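Local structure of glycosyl transferases group 1 family protein (Francisella tularensis subsp. tularensis, 5I45) at residues Q9-A14 with S107-L112; Y30-F35 with L112-C117. The protein is probably a glycosyltransferase of the GT-B class, represented here by its C-terminal domain, which in this family usually holds the sugar-nucleotide donor. One frame throughout, in Å; residues are numbered along the deposited sequence. Where two conformers were deposited one is given.

Contact 1. Residues Q9-A14 with S107-L112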
# COMPACT_ATOMS: atom_id res chain seq x y z
N GLN A 9 8.77 17.60 -1.22
CA GLN A 9 9.73 17.88 -0.13
C GLN A 9 9.36 17.02 1.10
O GLN A 9 10.18 16.85 2.01
CB GLN A 9 9.72 19.36 0.31
CG GLN A 9 10.02 20.39 -0.78
CD GLN A 9 10.17 21.83 -0.27
OE1 GLN A 9 9.69 22.19 0.81
NE2 GLN A 9 10.82 22.67 -1.06
N VAL A 10 8.13 16.51 1.13
CA VAL A 10 7.64 15.69 2.27
C VAL A 10 7.62 14.22 1.86
O VAL A 10 8.07 13.36 2.61
CB VAL A 10 6.23 16.15 2.73
CG1 VAL A 10 5.64 15.21 3.79
CG2 VAL A 10 6.31 17.57 3.28
N PHE A 11 7.09 13.96 0.67
CA PHE A 11 6.98 12.60 0.14
C PHE A 11 8.04 12.44 -0.92
O PHE A 11 8.01 13.12 -1.97
CB PHE A 11 5.58 12.35 -0.42
CG PHE A 11 4.51 12.48 0.61
CD1 PHE A 11 4.19 11.41 1.44
CD2 PHE A 11 3.84 13.68 0.77
CE1 PHE A 11 3.23 11.55 2.43
CE2 PHE A 11 2.86 13.82 1.75
CZ PHE A 11 2.55 12.74 2.58
N TYR A 12 8.99 11.55 -0.67
CA TYR A 12 10.14 11.32 -1.54
C TYR A 12 10.77 9.96 -1.16
O TYR A 12 10.53 9.48 -0.05
CB TYR A 12 11.18 12.46 -1.40
CG TYR A 12 11.67 12.69 0.02
CD1 TYR A 12 12.67 11.89 0.57
CD2 TYR A 12 11.12 13.68 0.82
CE1 TYR A 12 13.10 12.07 1.87
CE2 TYR A 12 11.55 13.88 2.12
CZ TYR A 12 12.54 13.06 2.64
OH TYR A 12 12.99 13.21 3.94
N PRO A 13 11.57 9.37 -2.05
CA PRO A 13 12.20 8.07 -1.79
C PRO A 13 13.34 8.14 -0.78
O PRO A 13 14.03 9.14 -0.72
CB PRO A 13 12.75 7.66 -3.15
CG PRO A 13 12.15 8.59 -4.15
CD PRO A 13 11.84 9.84 -3.41
N ALA A 14 13.52 7.09 0.01
CA ALA A 14 14.70 7.02 0.84
C ALA A 14 15.92 6.62 0.01
O ALA A 14 15.80 6.11 -1.09
CB ALA A 14 14.50 5.99 1.91
N SER A 107 7.47 8.50 6.32
CA SER A 107 8.52 7.51 6.53
C SER A 107 8.03 6.11 6.18
O SER A 107 8.84 5.26 5.81
CB SER A 107 9.04 7.51 7.99
OG SER A 107 8.10 7.00 8.89
N TRP A 108 6.74 5.85 6.36
CA TRP A 108 6.21 4.54 5.99
C TRP A 108 6.26 4.34 4.50
O TRP A 108 6.65 3.29 4.03
CB TRP A 108 4.79 4.30 6.52
CG TRP A 108 4.78 3.72 7.88
CD1 TRP A 108 4.47 4.34 9.04
CD2 TRP A 108 5.18 2.40 8.22
NE1 TRP A 108 4.60 3.48 10.09
CE2 TRP A 108 5.05 2.27 9.62
CE3 TRP A 108 5.62 1.30 7.49
CZ2 TRP A 108 5.35 1.09 10.30
CZ3 TRP A 108 5.91 0.12 8.17
CH2 TRP A 108 5.77 0.03 9.53
N TYR A 109 5.89 5.35 3.72
CA TYR A 109 5.98 5.20 2.27
C TYR A 109 7.41 4.86 1.87
O TYR A 109 7.63 4.02 0.99
CB TYR A 109 5.52 6.45 1.53
CG TYR A 109 4.03 6.66 1.54
CD1 TYR A 109 3.21 5.86 0.78
CD2 TYR A 109 3.46 7.66 2.30
CE1 TYR A 109 1.85 6.08 0.73
CE2 TYR A 109 2.09 7.86 2.28
CZ TYR A 109 1.31 7.07 1.48
OH TYR A 109 -0.06 7.26 1.44
N ARG A 110 8.37 5.49 2.55
CA ARG A 110 9.79 5.24 2.26
C ARG A 110 10.27 3.83 2.58
O ARG A 110 11.31 3.40 2.08
CB ARG A 110 10.67 6.27 2.98
CG ARG A 110 10.67 7.60 2.28
CD ARG A 110 11.70 8.56 2.85
NE ARG A 110 11.25 9.26 4.05
CZ ARG A 110 10.46 10.34 4.04
NH1 ARG A 110 9.97 10.84 2.88
NH2 ARG A 110 10.13 10.91 5.20
N ALA A 111 9.53 3.12 3.42
CA ALA A 111 9.88 1.77 3.82
C ALA A 111 9.19 0.70 2.96
O ALA A 111 9.56 -0.47 3.07
CB ALA A 111 9.53 1.54 5.28
N LEU A 112 8.22 1.10 2.13
CA LEU A 112 7.38 0.12 1.41
C LEU A 112 7.70 -0.02 -0.06
O LEU A 112 7.92 0.97 -0.76
CB LEU A 112 5.91 0.55 1.53
CG LEU A 112 5.36 0.53 2.95
CD1 LEU A 112 4.04 1.28 3.01
CD2 LEU A 112 5.26 -0.87 3.52
O HOH W 1 8.97 13.64 5.16
O HOH W 2 12.19 4.70 -0.20
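The guanidinium of Arg110 lies flat on the ring of Tyr12, the two planes 16° apart, with NH1 over the middle of the ring and Arg110 CZ 4.1 Å from the Tyr12 ring centroid: a cation-pi stack. At the edge of the guanidinium, in its own plane, NH1 gives two nearly straight hydrogen bonds, to Val10 O at 3.2 Å and to Tyr12 O at 3.3 Å, so the group is fixed in rotation while its face rests on the tyrosine. Water 1 closes a second path at that edge, accepting from Arg110 NH2 and donating to Val10 O. The arginine chain, bent at chi3 (-82°), runs its CG and CD past Tyr12 O to reach this place, and CD also touches Ala14 CB at 3.9 Å. This joins the loop before helix 17-23 to the C-terminal end of helix 104-111, on the surface of the Rossmann-like C-terminal domain of what is probably a GT-B glycosyltransferase. Deeper in, Phe11 and Tyr109 meet obliquely, planes at 77°, through Phe11 CE1 and Tyr109 CE2, 3.9 Å apart; helix 126-133 packs against both rings. Water 2 links Ala14 N to Arg110 O.

Contact 2. Residues Y30-F35 with L112-C117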
# COMPACT_ATOMS: atom_id res chain seq x y z
N TYR A 30 10.62 -7.09 3.03
CA TYR A 30 9.97 -6.20 2.03
C TYR A 30 8.55 -5.99 2.47
O TYR A 30 7.90 -6.93 2.94
CB TYR A 30 9.97 -6.84 0.64
CG TYR A 30 11.33 -7.26 0.16
CD1 TYR A 30 12.18 -6.33 -0.45
CD2 TYR A 30 11.78 -8.55 0.35
CE1 TYR A 30 13.46 -6.71 -0.87
CE2 TYR A 30 13.06 -8.94 -0.06
CZ TYR A 30 13.89 -8.01 -0.65
OH TYR A 30 15.14 -8.43 -1.07
N GLY A 31 8.05 -4.78 2.28
CA GLY A 31 6.72 -4.42 2.71
C GLY A 31 5.73 -3.96 1.68
O GLY A 31 6.07 -3.33 0.67
N ILE A 32 4.49 -4.25 1.98
CA ILE A 32 3.30 -3.82 1.24
C ILE A 32 2.43 -3.07 2.21
O ILE A 32 2.20 -3.60 3.31
CB ILE A 32 2.50 -5.02 0.70
CG1 ILE A 32 3.34 -5.93 -0.17
CG2 ILE A 32 1.23 -4.56 -0.00
CD1 ILE A 32 2.86 -7.36 -0.07
N GLY A 33 1.89 -1.91 1.87
CA GLY A 33 1.06 -1.17 2.79
C GLY A 33 -0.25 -0.68 2.21
O GLY A 33 -0.40 -0.50 0.99
N ILE A 34 -1.18 -0.43 3.13
CA ILE A 34 -2.43 0.25 2.85
C ILE A 34 -2.60 1.34 3.92
O ILE A 34 -2.42 1.08 5.10
CB ILE A 34 -3.66 -0.70 2.76
CG1 ILE A 34 -4.89 0.10 2.31
CG2 ILE A 34 -3.92 -1.43 4.05
CD1 ILE A 34 -6.04 -0.76 1.84
N PHE A 35 -2.92 2.54 3.46
CA PHE A 35 -3.00 3.71 4.32
C PHE A 35 -4.41 4.19 4.51
O PHE A 35 -5.19 4.19 3.56
CB PHE A 35 -2.18 4.86 3.69
CG PHE A 35 -0.71 4.64 3.75
CD1 PHE A 35 -0.09 3.78 2.86
CD2 PHE A 35 0.06 5.29 4.72
CE1 PHE A 35 1.29 3.61 2.92
CE2 PHE A 35 1.42 5.09 4.78
CZ PHE A 35 2.04 4.24 3.90
N LEU A 112 8.22 1.10 2.13
CA LEU A 112 7.38 0.12 1.41
C LEU A 112 7.70 -0.02 -0.06
O LEU A 112 7.92 0.97 -0.76
CB LEU A 112 5.91 0.55 1.53
CG LEU A 112 5.36 0.53 2.95
CD1 LEU A 112 4.04 1.28 3.01
CD2 LEU A 112 5.26 -0.87 3.52
N ASP A 113 7.74 -1.26 -0.56
CA ASP A 113 7.89 -1.51 -1.98
C ASP A 113 6.61 -1.33 -2.77
O ASP A 113 6.66 -0.93 -3.91
CB ASP A 113 8.47 -2.90 -2.25
CG ASP A 113 9.97 -2.92 -2.16
OD1 ASP A 113 10.52 -2.88 -1.05
OD2 ASP A 113 10.60 -2.91 -3.24
N ILE A 114 5.48 -1.69 -2.16
CA ILE A 114 4.18 -1.67 -2.86
C ILE A 114 3.18 -1.02 -1.96
O ILE A 114 3.18 -1.29 -0.75
CB ILE A 114 3.73 -3.11 -3.20
CG1 ILE A 114 4.77 -3.84 -4.05
CG2 ILE A 114 2.34 -3.10 -3.81
CD1 ILE A 114 4.52 -5.33 -4.24
N VAL A 115 2.31 -0.20 -2.52
CA VAL A 115 1.18 0.39 -1.81
C VAL A 115 -0.09 0.04 -2.54
O VAL A 115 -0.15 0.12 -3.77
CB VAL A 115 1.33 1.92 -1.63
CG1 VAL A 115 0.06 2.53 -1.03
CG2 VAL A 115 2.49 2.20 -0.72
N VAL A 116 -1.11 -0.38 -1.77
CA VAL A 116 -2.43 -0.66 -2.32
C VAL A 116 -3.40 0.41 -1.90
O VAL A 116 -3.48 0.74 -0.74
CB VAL A 116 -2.94 -2.05 -1.88
CG1 VAL A 116 -4.30 -2.33 -2.48
CG2 VAL A 116 -1.95 -3.13 -2.32
N CYS A 117 -4.15 0.94 -2.87
CA CYS A 117 -5.19 1.94 -2.63
C CYS A 117 -6.48 1.27 -3.08
O CYS A 117 -6.78 1.27 -4.25
CB CYS A 117 -4.84 3.24 -3.41
SG CYS A 117 -3.15 3.89 -3.10
O HOH W 3 9.96 -2.72 1.60
O HOH W 4 -3.18 3.12 0.63
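Strands 30-35 and 114-117 are neighbours at the middle of the parallel sheet in this Rossmann-like domain, running at 24° to each other, with Ile32 paired to Ile114 and Gly33 to Val115. Gly33 is bonded both ways: its N donates to Ile114 O at 3.0 Å, and its O accepts from Val116 N at 2.9 Å, almost in line with the carbonyl. Two residues earlier, Gly31 O takes Asp113 N at 2.9 Å and, weakly, Ile114 N. Water bridges the strands at both ends: water 3 accepts from Gly31 N and donates to the Asp113 side chain at OD1, water 4 accepts from Phe35 N and donates to Val116 O. The other carboxylate oxygen, Asp113 OD2, forms a salt bridge with Arg181, while OD1 lies at the edge of the Tyr30 ring.

The side chains sort by face. On one, Ile32 lies alongside Ile114 and Val116, pointing the same way, and its CG2 meets Val116 CG2 at 4.2 Å; helices 44-57 and 164-176 cover this side through Phe47 and Leu171. On the other, Leu112 packs over the two glycines: CD2 sits 3.6 Å from Gly31 C, and CD1 passes Gly33 CA at 3.9 Å to meet Phe35 CE1 at 3.6 Å. With its CG anti to the carbonyl carbon (chi1 -71°), Phe35 comes back along the sheet toward Leu112, its edge facing Val115 CG2. Helix 104-111 covers this face, with Ile105 and Trp108 on Phe35 and Tyr109 on Val115. Hydrophobic strands hydrogen-bonded in parallel and covered by helices on both faces are typical of the Rossmann-like halves of GT-B enzymes.

Contact 1 is a surface contact and contact 2 a buried one near the centre of the chain, yet they share Leu112, on the short connection between helix 104-111 and strand 114-117. They touch through the inner side of that helix: Tyr109 CE1 packs 3.3 Å from Phe35 CE1, their rings stacked, and Trp108 CB lies against Phe35 CZ. Helix 104-111 thus meets the sheet on one side and the 9-14 loop on the other. The chemistry follows the depth. Outside, one arginine does most of the work, through charge, a ring face and carbonyl oxygens; inside, a regular backbone ladder is flanked by aliphatic side chains and the ring of Phe35. Waters bridge backbone groups in both.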